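6-phosphogluconate dehydrogenase NAD-binding (Dyadobacter fermentans, PDB 4GBJ) probably works as an NAD(P)-binding oxidoreductase of the 6-phosphogluconate and 3-hydroxyisobutyrate dehydrogenase family. Local coordinates at residues A9-G14 / E53-A58. Residues are numbered along the deposited sequence; the frame is centred on the assembly and turned at random.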
loop_
_atom_site.group_PDB
_atom_site.type_symbol
_atom_site.label_atom_id
_atom_site.label_comp_id
_atom_site.label_asym_id
_atom_site.label_seq_id
_atom_site.Cartn_x
_atom_site.Cartn_y
_atom_site.Cartn_z
ATOM N N ALA B 9 -29.162 -15.873 17.512
ATOM C CA ALA B 9 -28.916 -16.946 16.524
ATOM C C ALA B 9 -27.597 -16.658 15.793
ATOM O O ALA B 9 -27.286 -15.509 15.516
ATOM C CB ALA B 9 -30.060 -17.068 15.533
ATOM N N PHE B 10 -26.822 -17.686 15.517
ATOM C CA PHE B 10 -25.528 -17.558 14.869
ATOM C C PHE B 10 -25.424 -18.602 13.788
ATOM O O PHE B 10 -25.270 -19.785 14.073
ATOM C CB PHE B 10 -24.392 -17.711 15.896
ATOM C CG PHE B 10 -23.137 -17.001 15.477
ATOM C CD1 PHE B 10 -22.804 -15.772 16.022
ATOM C CD2 PHE B 10 -22.291 -17.557 14.531
ATOM C CE1 PHE B 10 -21.635 -15.116 15.639
ATOM C CE2 PHE B 10 -21.122 -16.895 14.140
ATOM C CZ PHE B 10 -20.795 -15.685 14.702
ATOM N N LEU B 11 -25.485 -18.166 12.547
ATOM C CA LEU B 11 -25.491 -19.039 11.382
ATOM C C LEU B 11 -24.175 -18.959 10.592
ATOM O O LEU B 11 -23.834 -17.902 10.090
ATOM C CB LEU B 11 -26.666 -18.640 10.495
ATOM C CG LEU B 11 -28.038 -18.543 11.186
ATOM C CD1 LEU B 11 -29.104 -18.135 10.197
ATOM C CD2 LEU B 11 -28.440 -19.861 11.793
ATOM N N GLY B 12 -23.464 -20.079 10.478
ATOM C CA GLY B 12 -22.203 -20.148 9.750
ATOM C C GLY B 12 -21.043 -20.086 10.719
ATOM O O GLY B 12 -20.790 -19.033 11.303
ATOM N N LEU B 13 -20.328 -21.214 10.878
ATOM C CA LEU B 13 -19.277 -21.399 11.858
ATOM C C LEU B 13 -17.967 -21.815 11.204
ATOM O O LEU B 13 -17.293 -22.738 11.678
ATOM C CB LEU B 13 -19.711 -22.466 12.878
ATOM C CG LEU B 13 -21.104 -22.304 13.494
ATOM C CD1 LEU B 13 -21.425 -23.480 14.398
ATOM C CD2 LEU B 13 -21.201 -21.028 14.297
ATOM N N GLY B 14 -17.566 -21.079 10.188
ATOM C CA GLY B 14 -16.303 -21.337 9.504
ATOM C C GLY B 14 -15.130 -20.782 10.295
ATOM O O GLY B 14 -15.206 -20.638 11.523
ATOM N N GLU B 53 -30.602 -28.426 14.011
ATOM C CA GLU B 53 -30.422 -29.157 12.757
ATOM C C GLU B 53 -30.744 -28.290 11.534
ATOM O O GLU B 53 -30.092 -28.459 10.501
ATOM C CB GLU B 53 -31.318 -30.417 12.766
ATOM C CG GLU B 53 -30.961 -31.433 11.694
ATOM C CD GLU B 53 -31.674 -32.753 11.888
ATOM O OE1 GLU B 53 -32.898 -32.728 12.152
ATOM O OE2 GLU B 53 -31.013 -33.811 11.782
ATOM N N ASN B 54 -31.761 -27.391 11.639
ATOM C CA ASN B 54 -32.172 -26.490 10.542
ATOM C C ASN B 54 -32.056 -25.016 10.963
ATOM O O ASN B 54 -32.450 -24.662 12.064
ATOM C CB ASN B 54 -33.600 -26.804 10.112
ATOM C CG ASN B 54 -33.756 -28.209 9.597
ATOM O OD1 ASN B 54 -33.125 -28.598 8.613
ATOM N ND2 ASN B 54 -34.583 -29.007 10.241
ATOM N N ALA B 55 -31.503 -24.170 10.104
ATOM C CA ALA B 55 -31.292 -22.755 10.415
ATOM C C ALA B 55 -32.557 -22.009 10.923
ATOM O O ALA B 55 -32.443 -21.166 11.818
ATOM C CB ALA B 55 -30.733 -22.027 9.202
ATOM N N ILE B 56 -33.742 -22.323 10.397
ATOM C CA ILE B 56 -34.963 -21.615 10.815
ATOM C C ILE B 56 -35.326 -21.877 12.315
ATOM O O ILE B 56 -35.942 -21.023 12.957
ATOM C CB ILE B 56 -36.145 -21.963 9.878
ATOM C CG1 ILE B 56 -37.267 -20.902 10.005
ATOM C CG2 ILE B 56 -36.676 -23.367 10.163
ATOM C CD1 ILE B 56 -38.177 -20.830 8.833
ATOM N N ASP B 57 -34.944 -23.056 12.855
ATOM C CA ASP B 57 -35.183 -23.428 14.252
ATOM C C ASP B 57 -34.348 -22.576 15.218
ATOM O O ASP B 57 -34.653 -22.534 16.403
ATOM C CB ASP B 57 -34.858 -24.914 14.465
ATOM C CG ASP B 57 -35.670 -25.906 13.634
ATOM O OD1 ASP B 57 -36.842 -25.581 13.281
ATOM O OD2 ASP B 57 -35.168 -27.040 13.400
ATOM N N ALA B 58 -33.294 -21.908 14.717
ATOM C CA ALA B 58 -32.395 -21.044 15.486
ATOM C C ALA B 58 -32.973 -19.615 15.659
ATOM O O ALA B 58 -32.581 -18.906 16.587
ATOM C CB ALA B 58 -31.053 -20.954 14.762
#
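A9 and L11, alternate residues on the same face of strand 8-11, meet A55 and A58 in a turn of the loop after strand 50-51. This is the opening strand of the Rossmann-type NAD-binding domain, an inner strand in the parallel part of its mixed sheet, hydrogen-bonded through its backbone to strands 31-34 and 64-67. The contact is buried and built from methyl groups. L11 makes its share through CD2: CG stands beside the backbone N and anti to the carbonyl carbon (chi1 -51°), while chi2 (180°) carries CD1 on in the extended direction and leaves CD2 as the branch turned to the alanines. That one methyl lies 4.1 Å from A55 CB and equally far from A58 CB, bridging two alanines three residues apart. Their spacing follows from the turn, in which A58 N donates to A55 O at 3.1 Å, bringing both methyls to the side that meets L11. W34 and L78 pack on both L11 and A55, extending the apolar layer beyond the two segments. F10, between the two contacting residues, points the other way, onto I20 and L24 of helix 17-26, so the strand is packed on both faces. Just beyond L11 come G12, which has a positive phi, and G14; with G17 they match a GxGxxG pattern, consistent with a dinucleotide-binding turn. At the other end of the contact the fit is closer: A9 CB sits 4.1 Å from A58 CB and, nearer still, 3.3 Å from the backbone carbonyl oxygen A58 O.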